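Local coordinates for protein nicotinate phosphoribosyltransferase (Vibrio cholerae, PDB 4HL7) that probably catalyses the ATP-coupled joining of nicotinate to phosphoribosyl diphosphate, yielding nicotinate ribonucleotide for NAD biosynthesis, at residues H11-L16 with R187-S192; N177-T182 with Q204-W209; V194-L199 with Y216-E221. All blocks are in the same frame, centred on the assembly; numbering follows the deposited sequence.

Contact 1: H11-L16 with R187-S192; sequences HIIRSL and RRRFSS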
loop_
_atom_site.group_PDB
_atom_site.type_symbol
_atom_site.label_atom_id
_atom_site.label_comp_id
_atom_site.label_asym_id
_atom_site.label_seq_id
_atom_site.Cartn_x
_atom_site.Cartn_y
_atom_site.Cartn_z
ATOM N N HIS A 11 -0.072 16.804 15.572
ATOM C CA HIS A 11 0.940 16.223 14.684
ATOM C C HIS A 11 0.260 15.401 13.591
ATOM O O HIS A 11 -0.698 14.669 13.862
ATOM C CB HIS A 11 1.924 15.385 15.512
ATOM C CG HIS A 11 1.255 14.456 16.518
ATOM N ND1 HIS A 11 -0.069 14.544 16.835
ATOM C CD2 HIS A 11 1.769 13.394 17.283
ATOM C CE1 HIS A 11 -0.388 13.589 17.742
ATOM N NE2 HIS A 11 0.732 12.879 18.014
ATOM N N ILE A 12 0.706 15.592 12.347
ATOM C CA ILE A 12 0.225 14.818 11.179
ATOM C C ILE A 12 0.801 13.392 11.309
ATOM O O ILE A 12 0.059 12.430 11.437
ATOM C CB ILE A 12 0.637 15.524 9.849
ATOM C CG1 ILE A 12 -0.112 16.879 9.741
ATOM C CG2 ILE A 12 0.440 14.582 8.647
ATOM C CD1 ILE A 12 0.220 17.680 8.498
ATOM N N ILE A 13 2.113 13.283 11.345
ATOM C CA ILE A 13 2.764 11.985 11.503
ATOM C C ILE A 13 3.022 11.739 13.001
ATOM O O ILE A 13 3.600 12.580 13.699
ATOM C CB ILE A 13 4.077 11.902 10.686
ATOM C CG1 ILE A 13 3.787 12.176 9.173
ATOM C CG2 ILE A 13 4.785 10.578 10.948
ATOM C CD1 ILE A 13 2.914 11.142 8.472
ATOM N N ARG A 14 2.588 10.595 13.495
ATOM C CA ARG A 14 2.529 10.408 14.948
ATOM C C ARG A 14 3.840 9.858 15.524
ATOM O O ARG A 14 4.121 10.053 16.681
ATOM C CB ARG A 14 1.381 9.493 15.243
ATOM C CG ARG A 14 0.098 10.169 14.773
ATOM C CD ARG A 14 -0.909 10.109 15.800
ATOM N NE ARG A 14 -2.046 10.977 15.491
ATOM C CZ ARG A 14 -3.153 10.937 16.194
ATOM N NH1 ARG A 14 -3.239 10.083 17.216
ATOM N NH2 ARG A 14 -4.169 11.734 15.885
ATOM N N SER A 15 4.590 9.143 14.699
ATOM C CA SER A 15 5.874 8.484 15.085
ATOM C C SER A 15 6.413 7.835 13.828
ATOM O O SER A 15 5.723 7.814 12.797
ATOM C CB SER A 15 5.674 7.413 16.167
ATOM O OG SER A 15 5.139 6.183 15.650
ATOM N N LEU A 16 7.623 7.269 13.885
ATOM C CA LEU A 16 8.141 6.582 12.684
ATOM C C LEU A 16 7.547 5.180 12.560
ATOM O O LEU A 16 7.927 4.407 11.654
ATOM C CB LEU A 16 9.690 6.516 12.701
ATOM C CG LEU A 16 10.480 7.787 12.303
ATOM C CD1 LEU A 16 11.977 7.497 12.282
ATOM C CD2 LEU A 16 10.027 8.383 10.959
ATOM N N ARG A 187 -2.162 5.520 4.120
ATOM C CA ARG A 187 -1.602 6.349 3.022
ATOM C C ARG A 187 -2.564 7.378 2.475
ATOM O O ARG A 187 -2.132 8.447 2.002
ATOM C CB ARG A 187 -1.067 5.495 1.866
ATOM C CG ARG A 187 -2.121 4.651 1.130
ATOM C CD ARG A 187 -1.445 3.671 0.180
ATOM N NE ARG A 187 -0.484 2.840 0.869
ATOM C CZ ARG A 187 0.671 2.448 0.327
ATOM N NH1 ARG A 187 0.961 2.842 -0.898
ATOM N NH2 ARG A 187 1.540 1.701 1.032
ATOM N N ARG A 188 -3.871 7.112 2.587
ATOM C CA ARG A 188 -4.813 8.164 2.084
ATOM C C ARG A 188 -5.836 8.594 3.112
ATOM O O ARG A 188 -6.959 8.984 2.777
ATOM C CB ARG A 188 -5.468 7.783 0.742
ATOM C CG ARG A 188 -4.596 8.040 -0.505
ATOM C CD ARG A 188 -5.173 7.245 -1.696
ATOM N NE ARG A 188 -4.242 7.010 -2.811
ATOM C CZ ARG A 188 -3.597 5.857 -3.061
ATOM N NH1 ARG A 188 -3.705 4.795 -2.240
ATOM N NH2 ARG A 188 -2.807 5.773 -4.144
ATOM N N ARG A 189 -5.426 8.591 4.370
ATOM C CA ARG A 189 -6.357 9.016 5.425
ATOM C C ARG A 189 -6.713 10.483 5.296
ATOM O O ARG A 189 -5.914 11.297 4.807
ATOM C CB ARG A 189 -5.792 8.768 6.819
ATOM C CG ARG A 189 -4.498 9.563 7.140
ATOM C CD ARG A 189 -3.751 8.806 8.207
ATOM N NE ARG A 189 -2.571 9.576 8.589
ATOM C CZ ARG A 189 -1.620 9.113 9.383
ATOM N NH1 ARG A 189 -1.751 7.898 9.942
ATOM N NH2 ARG A 189 -0.568 9.904 9.683
ATOM N N PHE A 190 -7.898 10.855 5.785
ATOM C CA PHE A 190 -8.260 12.265 5.834
ATOM C C PHE A 190 -7.262 13.015 6.776
ATOM O O PHE A 190 -6.833 14.136 6.474
ATOM C CB PHE A 190 -9.683 12.415 6.399
ATOM C CG PHE A 190 -10.164 13.850 6.472
ATOM C CD1 PHE A 190 -10.813 14.442 5.371
ATOM C CD2 PHE A 190 -10.030 14.591 7.638
ATOM C CE1 PHE A 190 -11.233 15.749 5.431
ATOM C CE2 PHE A 190 -10.467 15.922 7.703
ATOM C CZ PHE A 190 -11.070 16.493 6.592
ATOM N N SER A 191 -6.922 12.365 7.907
ATOM C CA SER A 191 -6.024 12.904 8.904
ATOM C C SER A 191 -5.636 11.747 9.823
ATOM O O SER A 191 -6.320 10.730 9.847
ATOM C CB SER A 191 -6.681 14.057 9.699
ATOM O OG SER A 191 -7.741 13.553 10.513
ATOM N N SER A 192 -4.527 11.877 10.549
ATOM C CA SER A 192 -4.157 10.822 11.512
ATOM C C SER A 192 -5.226 10.694 12.636
ATOM O O SER A 192 -5.471 9.574 13.145
ATOM C CB SER A 192 -2.735 11.059 12.076
ATOM O OG SER A 192 -2.668 12.319 12.712
#

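Contact 2: N177-T182 with Q204-W209; sequences NNFSLT and QEIPQW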
loop_
_atom_site.group_PDB
_atom_site.type_symbol
_atom_site.label_atom_id
_atom_site.label_comp_id
_atom_site.label_asym_id
_atom_site.label_seq_id
_atom_site.Cartn_x
_atom_site.Cartn_y
_atom_site.Cartn_z
ATOM N N ASN A 177 -20.320 -15.898 7.686
ATOM C CA ASN A 177 -19.505 -16.160 8.853
ATOM C C ASN A 177 -18.005 -15.973 8.576
ATOM O O ASN A 177 -17.168 -16.275 9.446
ATOM C CB ASN A 177 -19.804 -17.557 9.410
ATOM C CG ASN A 177 -19.486 -18.647 8.424
ATOM O OD1 ASN A 177 -18.600 -18.502 7.578
ATOM N ND2 ASN A 177 -20.214 -19.758 8.520
ATOM N N ASN A 178 -17.680 -15.411 7.404
ATOM C CA ASN A 178 -16.271 -15.285 6.959
ATOM C C ASN A 178 -15.849 -13.837 6.636
ATOM O O ASN A 178 -14.830 -13.614 5.953
ATOM C CB ASN A 178 -15.897 -16.251 5.788
ATOM C CG ASN A 178 -16.706 -15.997 4.487
ATOM O OD1 ASN A 178 -17.850 -15.520 4.543
ATOM N ND2 ASN A 178 -16.182 -16.435 3.374
ATOM N N PHE A 179 -16.611 -12.854 7.143
ATOM C CA PHE A 179 -16.178 -11.463 6.934
ATOM C C PHE A 179 -14.948 -11.186 7.839
ATOM O O PHE A 179 -14.958 -11.496 9.046
ATOM C CB PHE A 179 -17.306 -10.465 7.252
ATOM C CG PHE A 179 -16.880 -9.014 7.125
ATOM C CD1 PHE A 179 -16.692 -8.417 5.842
ATOM C CD2 PHE A 179 -16.599 -8.267 8.251
ATOM C CE1 PHE A 179 -16.255 -7.099 5.732
ATOM C CE2 PHE A 179 -16.213 -6.914 8.154
ATOM C CZ PHE A 179 -16.012 -6.348 6.878
ATOM N N SER A 180 -13.893 -10.633 7.248
ATOM C CA SER A 180 -12.649 -10.309 7.976
ATOM C C SER A 180 -12.081 -9.008 7.369
ATOM O O SER A 180 -12.026 -8.880 6.142
ATOM C CB SER A 180 -11.628 -11.389 7.678
ATOM O OG SER A 180 -10.431 -11.048 8.336
ATOM N N LEU A 181 -11.661 -8.073 8.220
ATOM C CA LEU A 181 -11.294 -6.728 7.765
ATOM C C LEU A 181 -9.838 -6.460 8.177
ATOM O O LEU A 181 -9.456 -6.693 9.341
ATOM C CB LEU A 181 -12.246 -5.686 8.426
ATOM C CG LEU A 181 -12.075 -4.220 8.038
ATOM C CD1 LEU A 181 -12.169 -4.062 6.518
ATOM C CD2 LEU A 181 -13.151 -3.347 8.671
ATOM N N THR A 182 -9.011 -6.041 7.226
ATOM C CA THR A 182 -7.667 -5.581 7.567
ATOM C C THR A 182 -7.608 -4.087 7.248
ATOM O O THR A 182 -7.827 -3.668 6.093
ATOM C CB THR A 182 -6.605 -6.297 6.751
ATOM O OG1 THR A 182 -6.673 -7.718 7.021
ATOM C CG2 THR A 182 -5.215 -5.818 7.195
ATOM N N GLN A 204 -14.090 -1.167 18.872
ATOM C CA GLN A 204 -15.239 -1.194 19.758
ATOM C C GLN A 204 -16.472 -1.918 19.172
ATOM O O GLN A 204 -17.157 -2.634 19.881
ATOM C CB GLN A 204 -15.559 0.204 20.227
ATOM C CG GLN A 204 -16.923 0.318 20.906
ATOM C CD GLN A 204 -17.465 1.720 20.800
ATOM O OE1 GLN A 204 -16.931 2.646 21.422
ATOM N NE2 GLN A 204 -18.514 1.903 19.981
ATOM N N GLU A 205 -16.712 -1.774 17.875
ATOM C CA GLU A 205 -17.951 -2.216 17.253
ATOM C C GLU A 205 -17.869 -3.615 16.654
ATOM O O GLU A 205 -18.856 -4.382 16.746
ATOM C CB GLU A 205 -18.416 -1.225 16.164
ATOM C CG GLU A 205 -18.806 0.110 16.708
ATOM C CD GLU A 205 -20.046 0.004 17.572
ATOM O OE1 GLU A 205 -21.049 -0.633 17.138
ATOM O OE2 GLU A 205 -20.031 0.570 18.672
ATOM N N ILE A 206 -16.742 -3.954 16.020
ATOM C CA ILE A 206 -16.653 -5.239 15.266
ATOM C C ILE A 206 -15.328 -5.957 15.544
ATOM O O ILE A 206 -14.676 -6.492 14.639
ATOM C CB ILE A 206 -16.874 -5.074 13.725
ATOM C CG1 ILE A 206 -15.861 -4.122 13.118
ATOM C CG2 ILE A 206 -18.293 -4.582 13.406
ATOM C CD1 ILE A 206 -15.733 -4.327 11.614
ATOM N N PRO A 207 -14.924 -6.003 16.824
ATOM C CA PRO A 207 -13.613 -6.611 17.156
ATOM C C PRO A 207 -13.448 -8.029 16.602
ATOM O O PRO A 207 -12.323 -8.460 16.249
ATOM C CB PRO A 207 -13.623 -6.646 18.687
ATOM C CG PRO A 207 -15.061 -6.591 19.065
ATOM C CD PRO A 207 -15.677 -5.639 18.041
ATOM N N GLN A 208 -14.547 -8.755 16.518
ATOM C CA GLN A 208 -14.518 -10.150 16.109
ATOM C C GLN A 208 -14.197 -10.295 14.637
ATOM O O GLN A 208 -13.866 -11.378 14.180
ATOM C CB GLN A 208 -15.872 -10.824 16.387
ATOM C CG GLN A 208 -17.012 -10.309 15.494
ATOM C CD GLN A 208 -17.780 -9.125 16.070
ATOM O OE1 GLN A 208 -17.257 -8.331 16.841
ATOM N NE2 GLN A 208 -19.034 -8.991 15.662
ATOM N N TRP A 209 -14.346 -9.212 13.877
ATOM C CA TRP A 209 -14.052 -9.225 12.463
ATOM C C TRP A 209 -12.814 -8.475 12.041
ATOM O O TRP A 209 -12.497 -8.480 10.878
ATOM C CB TRP A 209 -15.214 -8.717 11.663
ATOM C CG TRP A 209 -16.449 -9.535 11.867
ATOM C CD1 TRP A 209 -16.534 -10.923 12.027
ATOM C CD2 TRP A 209 -17.818 -9.054 11.908
ATOM N NE1 TRP A 209 -17.843 -11.297 12.190
ATOM C CE2 TRP A 209 -18.659 -10.221 12.096
ATOM C CE3 TRP A 209 -18.415 -7.805 11.784
ATOM C CZ2 TRP A 209 -20.037 -10.116 12.223
ATOM C CZ3 TRP A 209 -19.814 -7.715 11.876
ATOM C CH2 TRP A 209 -20.598 -8.842 12.085
#

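Contact 3: V194-L199 with Y216-E221; sequences VQRDVL and YHFARE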
loop_
_atom_site.group_PDB
_atom_site.type_symbol
_atom_site.label_atom_id
_atom_site.label_comp_id
_atom_site.label_asym_id
_atom_site.label_seq_id
_atom_site.Cartn_x
_atom_site.Cartn_y
_atom_site.Cartn_z
ATOM N N VAL A 194 -8.519 11.263 12.288
ATOM C CA VAL A 194 -9.630 10.507 11.751
ATOM C C VAL A 194 -9.317 9.031 11.672
ATOM O O VAL A 194 -10.171 8.199 12.043
ATOM C CB VAL A 194 -10.102 10.996 10.360
ATOM C CG1 VAL A 194 -11.035 9.958 9.729
ATOM C CG2 VAL A 194 -10.773 12.348 10.492
ATOM N N GLN A 195 -8.109 8.666 11.235
ATOM C CA GLN A 195 -7.749 7.239 11.219
ATOM C C GLN A 195 -7.780 6.689 12.634
ATOM O O GLN A 195 -8.193 5.536 12.851
ATOM C CB GLN A 195 -6.347 6.989 10.648
ATOM C CG GLN A 195 -5.999 5.481 10.516
ATOM C CD GLN A 195 -4.645 5.239 9.895
ATOM O OE1 GLN A 195 -3.811 6.137 9.858
ATOM N NE2 GLN A 195 -4.420 4.019 9.381
ATOM N N ARG A 196 -7.226 7.468 13.568
ATOM C CA ARG A 196 -7.179 7.032 14.975
ATOM C C ARG A 196 -8.604 6.677 15.472
ATOM O O ARG A 196 -8.830 5.579 15.997
ATOM C CB ARG A 196 -6.519 8.084 15.863
ATOM C CG ARG A 196 -6.324 7.622 17.323
ATOM C CD ARG A 196 -7.453 8.150 18.203
ATOM N NE ARG A 196 -7.574 7.355 19.422
ATOM C CZ ARG A 196 -8.725 7.147 20.071
ATOM N NH1 ARG A 196 -8.736 6.411 21.172
ATOM N NH2 ARG A 196 -9.864 7.662 19.608
ATOM N N ASP A 197 -9.553 7.577 15.252
ATOM C CA ASP A 197 -10.939 7.383 15.714
ATOM C C ASP A 197 -11.623 6.226 14.983
ATOM O O ASP A 197 -12.463 5.522 15.554
ATOM C CB ASP A 197 -11.749 8.626 15.447
ATOM C CG ASP A 197 -11.416 9.766 16.402
ATOM O OD1 ASP A 197 -10.753 9.519 17.420
ATOM O OD2 ASP A 197 -11.757 10.918 16.074
ATOM N N VAL A 198 -11.333 6.100 13.688
ATOM C CA VAL A 198 -11.867 5.022 12.886
ATOM C C VAL A 198 -11.431 3.670 13.417
ATOM O O VAL A 198 -12.264 2.767 13.596
ATOM C CB VAL A 198 -11.517 5.198 11.377
ATOM C CG1 VAL A 198 -11.698 3.875 10.625
ATOM C CG2 VAL A 198 -12.370 6.354 10.817
ATOM N N LEU A 199 -10.155 3.543 13.739
ATOM C CA LEU A 199 -9.673 2.290 14.281
ATOM C C LEU A 199 -10.292 2.024 15.683
ATOM O O LEU A 199 -10.698 0.899 15.979
ATOM C CB LEU A 199 -8.102 2.254 14.307
ATOM C CG LEU A 199 -7.476 1.960 12.930
ATOM C CD1 LEU A 199 -5.991 2.243 12.983
ATOM C CD2 LEU A 199 -7.673 0.481 12.665
ATOM N N TYR A 216 1.709 0.249 12.093
ATOM C CA TYR A 216 2.406 -0.228 13.315
ATOM C C TYR A 216 2.023 0.633 14.520
ATOM O O TYR A 216 1.772 0.118 15.661
ATOM C CB TYR A 216 3.951 -0.176 13.122
ATOM C CG TYR A 216 4.570 -1.502 12.680
ATOM C CD1 TYR A 216 4.157 -2.700 13.253
ATOM C CD2 TYR A 216 5.585 -1.533 11.708
ATOM C CE1 TYR A 216 4.734 -3.932 12.868
ATOM C CE2 TYR A 216 6.180 -2.741 11.309
ATOM C CZ TYR A 216 5.777 -3.939 11.927
ATOM O OH TYR A 216 6.339 -5.172 11.525
ATOM N N HIS A 217 2.030 1.942 14.325
ATOM C CA HIS A 217 1.718 2.867 15.437
ATOM C C HIS A 217 0.371 2.617 16.068
ATOM O O HIS A 217 0.226 2.593 17.328
ATOM C CB HIS A 217 1.804 4.317 14.955
ATOM C CG HIS A 217 1.569 5.330 16.048
ATOM N ND1 HIS A 217 2.564 5.864 16.761
ATOM C CD2 HIS A 217 0.393 5.876 16.549
ATOM C CE1 HIS A 217 2.067 6.721 17.667
ATOM N NE2 HIS A 217 0.746 6.742 17.533
ATOM N N PHE A 218 -0.634 2.413 15.229
ATOM C CA PHE A 218 -2.012 2.172 15.709
ATOM C C PHE A 218 -2.201 0.706 16.111
ATOM O O PHE A 218 -3.007 0.443 16.982
ATOM C CB PHE A 218 -3.049 2.624 14.639
ATOM C CG PHE A 218 -3.158 4.129 14.516
ATOM C CD1 PHE A 218 -3.318 4.926 15.664
ATOM C CD2 PHE A 218 -3.054 4.763 13.258
ATOM C CE1 PHE A 218 -3.334 6.329 15.583
ATOM C CE2 PHE A 218 -3.107 6.143 13.171
ATOM C CZ PHE A 218 -3.237 6.935 14.319
ATOM N N ALA A 219 -1.420 -0.218 15.536
ATOM C CA ALA A 219 -1.386 -1.617 16.046
ATOM C C ALA A 219 -0.943 -1.596 17.520
ATOM O O ALA A 219 -1.584 -2.195 18.378
ATOM C CB ALA A 219 -0.473 -2.511 15.209
ATOM N N ARG A 220 0.109 -0.844 17.804
ATOM C CA ARG A 220 0.495 -0.587 19.200
ATOM C C ARG A 220 -0.586 0.027 20.041
ATOM O O ARG A 220 -0.888 -0.500 21.110
ATOM C CB ARG A 220 1.792 0.224 19.309
ATOM C CG ARG A 220 2.262 0.485 20.756
ATOM C CD ARG A 220 3.633 1.193 20.804
ATOM N NE ARG A 220 3.634 2.434 20.029
ATOM C CZ ARG A 220 4.720 3.133 19.697
ATOM N NH1 ARG A 220 5.929 2.730 20.109
ATOM N NH2 ARG A 220 4.596 4.247 18.965
ATOM N N GLU A 221 -1.118 1.159 19.605
ATOM C CA GLU A 221 -2.028 1.932 20.420
ATOM C C GLU A 221 -3.234 1.104 20.821
ATOM O O GLU A 221 -3.770 1.218 21.966
ATOM C CB GLU A 221 -2.482 3.173 19.663
ATOM C CG GLU A 221 -3.629 3.877 20.356
ATOM C CD GLU A 221 -3.780 5.331 19.960
ATOM O OE1 GLU A 221 -3.002 5.816 19.121
ATOM O OE2 GLU A 221 -4.687 6.000 20.494
#

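Contact 1: H11-L16 with R187-S192
Ser-192, Arg-14 and Arg-189 carry this contact, in which an N-terminal loop is stitched to the loop that follows strand 181-183 and starts helix 192-205 in the alpha/beta-barrel part of a nicotinate phosphoribosyltransferase. Ser-191 is the N-cap of that helix, its OG reaching Val-194 N. Ser-192, the first helical residue, turns its own hydroxyl to the N-terminal loop. With chi1 at 59°, OG sits between the backbone N and the carbonyl carbon and faces the bend at Ile-12. There OG lies 3.0 Å from Ile-12 O and 3.3 Å from His-11 O. A serine suits the place because the small oxygen beside these carbonyls also accepts: Arg-14 NE gives it a hydrogen bond of 3.1 Å, with 150° at the hydrogen and the oxygen tilted 18° out of the guanidinium plane.

Arg-14 reaches this spot through a bend at chi2. Ser-192 O then lies over one face of its guanidinium, near the rim, while His-11 CE1 covers the opposite face. Gln-193 is the stronger polar partner of this arginine, which is thus held both by its polar rim and across its faces.

Arg-189, from the loop 187-192, approaches the Ile-12 carbonyl with its chain extended from CG to NE. Its charge is paired with Asp-18 and its NH1 also meets Gln-195 OE1, partners that fix the rotation of a buried guanidinium. Although NH2 is 3.1 Å from Ile-12 O, the angle is too poor for a hydrogen bond. Ile-13 adds an apolar neighbour, its side chain crossing that of the arginine at about a right angle, with CD1 3.9 Å from NH2. Ser-192 CB rests over the centre of the Arg-189 guanidinium, 3.4 Å above its plane.

Contact 2: N177-T182 with Q204-W209
Trp-209 O is gripped from the start of strand 181-183 and the residue just before it by two donors of unequal strength. Leu-181 N gives it a 2.8 Å hydrogen bond, with 147° at the hydrogen, and Ser-180 CA adds a CA-H...O contact of 3.4 Å. The setting is a beta-alpha-beta unit: strand 181-183, helix 192-205 and strand 210-213. Trp-209 is the last residue before the returning strand, so this bond begins the parallel pairing that Leu-181 continues with Leu-211.

Aromatic packing accompanies this bond. Phe-179, whose CG is anti to the backbone N (chi1 177°), directs its ring edge at the face of Trp-209 in an offset edge-to-face pair, its centroid 5.7 Å from that of the indole five-membered ring and the planes at 89°. CD2 of the phenyl ring does the touching, 3.7 Å from Trp-209 CB. On the opposite indole face, Gln-208 NE2 lies over the centre, so the tryptophan is enclosed between a phenyl edge and an amide. A phenyl ring suits this buried place between strand and helix, where Leu-167 and Ile-171 of helix 155-174 also pack on Phe-179.

Ile-206, where the chain leaves helical geometry, adds a branched apolar side chain to the packing. Its backbone O receives Trp-209 N, closing the turn, and its CD1 meets Leu-181 CD2 at 4.0 Å and the edge of the Phe-179 ring at CE2.

Contact 3: V194-L199 with Y216-E221
Two helices of the alpha/beta-barrel part pack here through one aromatic side chain; the axes of segments 194-199 and 216-221 come within 11.0 Å and cross at -43°. Phe-218 of helix 216-222 has the most buried surface, and its flat ring slips in beside helix 192-205. Arg-196 CA lies over one face in a CH-pi contact, 4.3 Å from the ring centroid, while His-217 CD2 covers the opposite face. Leu-199 CD1 presses on the root of the ring, 3.4 Å from Phe-218 CB, an apolar partner for its aliphatic stem. Along another edge, Gln-195 OE1, the oxygen that receives Arg-189, comes within 3.4 Å of CE2; NE2 of the same amide binds Thr-186 and Glu-183, which fixes how the amide is turned.

Toward the outside the chemistry becomes ionic. Arg-196 bends at chi2 to bring NE to Glu-221 OE2 at 3.4 Å, a salt bridge whose N-H...O hydrogen bond is weak by its length though nearly straight. Its NH2 meets Asp-197 OD1 at 3.0 Å, so one arginine links two carboxylates from different helices.

Behind this interface, Val-194 and Val-198 pack against helix 155-174. From helix 216-222, Tyr-216, Ala-219 and Arg-220 reach helix 72-81, and Tyr-216 also touches helix 21-33.

In the fold
Helix 192-205 is common ground: contact 1 is at its start, contact 3 on its body and contact 2 at its end. Contacts 1 and 3 adjoin, with centres about 10 Å apart, and share polar bonds through Arg-189 with Gln-195 and Ser-15 with His-217. Contact 2 lies about 24 Å from contact 1 between centres and touches neither. Contacts 2 and 3 are buried, contact 1 only partly. Their chemistry follows their places: loop carbonyls and guanidinium groups in contact 1, a strand-end backbone bond with apolar and aromatic packing in contact 2, and an aromatic core rimmed by charges in contact 3.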